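Side-chain contacts in putative ABC transporter amino acid-binding protein (Sinorhizobium meliloti, PDB 2Q88), which binds ectoine in a pocket and, as the substrate-binding protein of an ABC transporter, probably delivers this compatible solute for uptake: residues R43-F46 with K47-V51; K107-L111 with G112-Y116. All coordinates share one frame; numbering follows the deposited sequence.

Overall arrangement
Both contacts are local, and each finishes or prepares a helix. Contact 1 (R43-V51) closes the C-terminal end of helix 37-48, whereas contact 2 (K107-Y116) is a turn in the loop that leads from strand 98-106 to the start of helix 116-121. They follow one another along the chain and lie on opposite sides of its centre, with centres 44 Å apart and nearest atoms about 27 Å apart, so they do not touch. Neither segment pair supplies a residue of the ectoine pocket, although Y116 packs on E135, which does line it. A bound cadmium ion lies about 10 Å from the side chain of R48.

Contact 1. Residues R43-F46 with K47-V51; sequences REIF and KRLGV
E44 and R48, one helical turn apart, are joined by a salt bridge in which NE of R48 lies 2.8 Å from OE1 of E44. The oxygen offers its anti lone pair, and the carboxylate and guanidinium planes stand 76° apart; NH2 of R48 adds only a weak bond to the same oxygen. E44 has CG anti to its N (chi1 -172°), but a bend at chi2 swings the carboxylate back toward the arginine, whose chain runs extended from CG to NE. I45 and L49 lie alongside each other, CG2 of I45 being 4.0 Å from CD1 of L49, while CB of F46 meets CB of V51 at the same separation; the two pairs face different neighbours. The end of the helix brings V51 next to F46. G50 takes positive phi, easy for a residue without CB, and ends the helix in a Schellman motif: its N bonds to O of K47, and N of V51 reaches O of F46 at 2.8 Å. A water donates to both O of R43 and O of V51. The apolar residues suit their buried surroundings: I45 packs on F218 and L225 of helix 212-228, F46 on L9 of helix 5-12 and V54 of strand 53-58, and V51 on L6 and L9, while R43 forms a salt bridge with D53 at the start of that strand.

Contact 2. Residues K107-L111 with G112-Y116; sequences KGNPL and GLKSY
N109 and G112 are the ends of a type I beta turn, closed by the bond from N of G112 to O of N109 at 2.9 Å. P110 suits the second position because its ring holds phi near the -63° that the turn needs, and G112 readily accepts the positive phi with which the chain leaves the turn. The side chain of N109 then grips L113, the first residue beyond the turn, twice. Its OD1 receives N of L113 at 3.0 Å, and its ND2 gives a hydrogen to O of L113 at 2.9 Å, with an N-H...O angle of 155°. With chi1 at -169°, CG is turned away from the asparagine's own nitrogen and the amide extends across the turn; one flat group carrying both an acceptor and a donor can thus serve both polar atoms of the L113 backbone. A leucine here would probably leave N and O of L113 without these partners and the segment after the turn freer to shift. The two leucines that flank G112 also meet, CB of L111 lying 3.7 Å from CG of L113. L113 turns its buried side chain onto D118 and I119 of helix 116-121, for which S115 is the N-cap, its OG bonded to N of D118. N109 and K114 also touch L192 of strand 189-192, and Y116 meets F103 of strand 98-106 edge-to-face.

Contact 1. Residues R43-F46 with K47-V51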
loop_
_atom_site.group_PDB
_atom_site.type_symbol
_atom_site.label_atom_id
_atom_site.label_comp_id
_atom_site.label_asym_id
_atom_site.label_seq_id
_atom_site.Cartn_x
_atom_site.Cartn_y
_atom_site.Cartn_z
ATOM N N ARG A 43 8.841 8.228 -9.055
ATOM C CA ARG A 43 9.950 9.149 -9.311
ATOM C C ARG A 43 10.368 9.076 -10.767
ATOM O O ARG A 43 10.611 10.103 -11.383
ATOM C CB ARG A 43 11.156 8.859 -8.416
ATOM C CG ARG A 43 12.335 9.805 -8.671
ATOM C CD ARG A 43 13.620 9.373 -7.986
ATOM N NE ARG A 43 13.383 9.242 -6.557
ATOM C CZ ARG A 43 13.398 10.247 -5.692
ATOM N NH1 ARG A 43 13.665 11.497 -6.095
ATOM N NH2 ARG A 43 13.150 9.996 -4.408
ATOM N N GLU A 44 10.433 7.860 -11.308
ATOM C CA GLU A 44 10.837 7.664 -12.702
ATOM C C GLU A 44 9.838 8.277 -13.686
ATOM O O GLU A 44 10.237 8.938 -14.645
ATOM C CB GLU A 44 11.095 6.176 -13.012
ATOM C CG GLU A 44 11.711 5.908 -14.386
ATOM C CD GLU A 44 12.933 6.789 -14.697
ATOM O OE1 GLU A 44 12.992 7.347 -15.822
ATOM O OE2 GLU A 44 13.836 6.935 -13.833
ATOM N N ILE A 45 8.543 8.072 -13.452
ATOM C CA ILE A 45 7.533 8.674 -14.335
ATOM C C ILE A 45 7.573 10.210 -14.265
ATOM O O ILE A 45 7.620 10.897 -15.295
ATOM C CB ILE A 45 6.133 8.117 -14.026
ATOM C CG1 ILE A 45 6.051 6.656 -14.505
ATOM C CG2 ILE A 45 5.046 8.971 -14.712
ATOM C CD1 ILE A 45 4.854 5.868 -14.027
ATOM N N PHE A 46 7.567 10.750 -13.049
ATOM C CA PHE A 46 7.607 12.203 -12.899
ATOM C C PHE A 46 8.815 12.800 -13.593
ATOM O O PHE A 46 8.704 13.842 -14.239
ATOM C CB PHE A 46 7.532 12.624 -11.428
ATOM C CG PHE A 46 6.126 12.697 -10.896
ATOM C CD1 PHE A 46 5.197 13.575 -11.460
ATOM C CD2 PHE A 46 5.734 11.907 -9.816
ATOM C CE1 PHE A 46 3.874 13.645 -10.967
ATOM C CE2 PHE A 46 4.430 11.961 -9.320
ATOM C CZ PHE A 46 3.496 12.833 -9.893
ATOM N N LYS A 47 9.962 12.138 -13.476
ATOM C CA LYS A 47 11.168 12.579 -14.181
ATOM C C LYS A 47 10.915 12.643 -15.685
ATOM O O LYS A 47 11.277 13.627 -16.345
ATOM C CB LYS A 47 12.354 11.657 -13.890
ATOM C CG LYS A 47 13.646 12.168 -14.518
ATOM C CD LYS A 47 14.834 11.238 -14.337
ATOM C CE LYS A 47 15.979 11.685 -15.251
ATOM N NZ LYS A 47 17.256 10.972 -14.953
ATOM N N ARG A 48 10.277 11.598 -16.215
ATOM C CA ARG A 48 9.976 11.510 -17.646
ATOM C C ARG A 48 9.007 12.590 -18.076
ATOM O O ARG A 48 9.077 13.056 -19.207
ATOM C CB ARG A 48 9.416 10.131 -17.989
ATOM C CG ARG A 48 10.496 9.070 -18.046
ATOM C CD ARG A 48 9.982 7.641 -18.012
ATOM N NE ARG A 48 11.093 6.728 -17.767
ATOM C CZ ARG A 48 11.727 6.032 -18.703
ATOM N NH1 ARG A 48 11.354 6.110 -19.974
ATOM N NH2 ARG A 48 12.729 5.241 -18.361
ATOM N N LEU A 49 8.129 12.999 -17.158
ATOM C CA LEU A 49 7.197 14.095 -17.388
ATOM C C LEU A 49 7.846 15.470 -17.195
ATOM O O LEU A 49 7.186 16.487 -17.384
ATOM C CB LEU A 49 5.963 13.971 -16.476
ATOM C CG LEU A 49 5.079 12.741 -16.681
ATOM C CD1 LEU A 49 3.956 12.661 -15.625
ATOM C CD2 LEU A 49 4.517 12.789 -18.088
ATOM N N GLY A 50 9.121 15.496 -16.812
ATOM C CA GLY A 50 9.843 16.757 -16.624
ATOM C C GLY A 50 9.723 17.367 -15.241
ATOM O O GLY A 50 9.969 18.572 -15.064
ATOM N N VAL A 51 9.335 16.541 -14.264
ATOM C CA VAL A 51 9.272 16.944 -12.852
ATOM C C VAL A 51 10.461 16.285 -12.169
ATOM O O VAL A 51 10.450 15.074 -11.955
ATOM C CB VAL A 51 7.947 16.502 -12.179
ATOM C CG1 VAL A 51 7.930 16.866 -10.701
ATOM C CG2 VAL A 51 6.728 17.100 -12.897
HETATM O O HOH W 1 11.192 12.736 -10.395
#

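Contact 2. Residues K107-L111 with G112-Y116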
loop_
_atom_site.group_PDB
_atom_site.type_symbol
_atom_site.label_atom_id
_atom_site.label_comp_id
_atom_site.label_asym_id
_atom_site.label_seq_id
_atom_site.Cartn_x
_atom_site.Cartn_y
_atom_site.Cartn_z
ATOM N N LYS A 107 4.497 -18.340 17.109
ATOM C CA LYS A 107 5.015 -19.605 16.577
ATOM C C LYS A 107 4.082 -20.744 16.970
ATOM O O LYS A 107 3.678 -20.837 18.124
ATOM C CB LYS A 107 6.427 -19.877 17.105
ATOM C CG LYS A 107 7.131 -21.062 16.443
ATOM C CD LYS A 107 8.193 -21.657 17.366
ATOM C CE LYS A 107 8.728 -22.968 16.818
ATOM N NZ LYS A 107 8.955 -23.973 17.903
ATOM N N GLY A 108 3.736 -21.588 16.002
ATOM C CA GLY A 108 2.790 -22.680 16.216
ATOM C C GLY A 108 1.343 -22.290 15.953
ATOM O O GLY A 108 0.476 -23.165 15.876
ATOM N N ASN A 109 1.083 -20.987 15.815
ATOM C CA ASN A 109 -0.277 -20.468 15.601
ATOM C C ASN A 109 -1.269 -21.100 16.598
ATOM O O ASN A 109 -2.166 -21.860 16.208
ATOM C CB ASN A 109 -0.696 -20.678 14.139
ATOM C CG ASN A 109 -1.967 -19.928 13.766
ATOM O OD1 ASN A 109 -2.585 -19.269 14.596
ATOM N ND2 ASN A 109 -2.357 -20.028 12.497
ATOM N N PRO A 110 -1.088 -20.793 17.890
ATOM C CA PRO A 110 -1.809 -21.473 18.972
ATOM C C PRO A 110 -3.318 -21.263 18.924
ATOM O O PRO A 110 -4.069 -22.106 19.400
ATOM C CB PRO A 110 -1.242 -20.811 20.228
ATOM C CG PRO A 110 -0.766 -19.490 19.768
ATOM C CD PRO A 110 -0.183 -19.759 18.416
ATOM N N LEU A 111 -3.748 -20.148 18.348
ATOM C CA LEU A 111 -5.170 -19.835 18.250
ATOM C C LEU A 111 -5.774 -20.332 16.940
ATOM O O LEU A 111 -6.960 -20.151 16.698
ATOM C CB LEU A 111 -5.383 -18.332 18.421
ATOM C CG LEU A 111 -5.676 -17.782 19.822
ATOM C CD1 LEU A 111 -4.929 -18.493 20.939
ATOM C CD2 LEU A 111 -5.432 -16.287 19.857
ATOM N N GLY A 112 -4.948 -20.962 16.104
ATOM C CA GLY A 112 -5.392 -21.525 14.825
ATOM C C GLY A 112 -6.056 -20.495 13.934
ATOM O O GLY A 112 -7.109 -20.758 13.354
ATOM N N LEU A 113 -5.437 -19.322 13.835
ATOM C CA LEU A 113 -5.963 -18.219 13.033
ATOM C C LEU A 113 -5.388 -18.258 11.616
ATOM O O LEU A 113 -4.188 -18.051 11.428
ATOM C CB LEU A 113 -5.660 -16.866 13.702
ATOM C CG LEU A 113 -6.116 -16.658 15.153
ATOM C CD1 LEU A 113 -5.498 -15.390 15.749
ATOM C CD2 LEU A 113 -7.635 -16.613 15.262
ATOM N N LYS A 114 -6.249 -18.539 10.636
ATOM C CA LYS A 114 -5.854 -18.682 9.224
ATOM C C LYS A 114 -6.643 -17.736 8.300
ATOM O O LYS A 114 -6.278 -17.539 7.135
ATOM C CB LYS A 114 -6.053 -20.137 8.752
ATOM C CG LYS A 114 -5.315 -21.199 9.561
ATOM C CD LYS A 114 -5.767 -22.592 9.146
ATOM C CE LYS A 114 -5.202 -23.681 10.055
ATOM N NZ LYS A 114 -5.695 -25.045 9.638
ATOM N N SER A 115 -7.734 -17.175 8.817
ATOM C CA SER A 115 -8.602 -16.287 8.053
ATOM C C SER A 115 -9.096 -15.170 8.964
ATOM O O SER A 115 -8.981 -15.276 10.183
ATOM C CB SER A 115 -9.802 -17.066 7.488
ATOM O OG SER A 115 -10.696 -17.469 8.516
ATOM N N TYR A 116 -9.655 -14.104 8.387
ATOM C CA TYR A 116 -10.190 -13.027 9.218
ATOM C C TYR A 116 -11.418 -13.488 9.991
ATOM O O TYR A 116 -11.710 -12.959 11.067
ATOM C CB TYR A 116 -10.500 -11.781 8.396
ATOM C CG TYR A 116 -9.266 -11.075 7.899
ATOM C CD1 TYR A 116 -8.837 -11.235 6.582
ATOM C CD2 TYR A 116 -8.515 -10.253 8.745
ATOM C CE1 TYR A 116 -7.697 -10.574 6.103
ATOM C CE2 TYR A 116 -7.358 -9.579 8.271
ATOM C CZ TYR A 116 -6.952 -9.760 6.949
ATOM O OH TYR A 116 -5.813 -9.124 6.448
#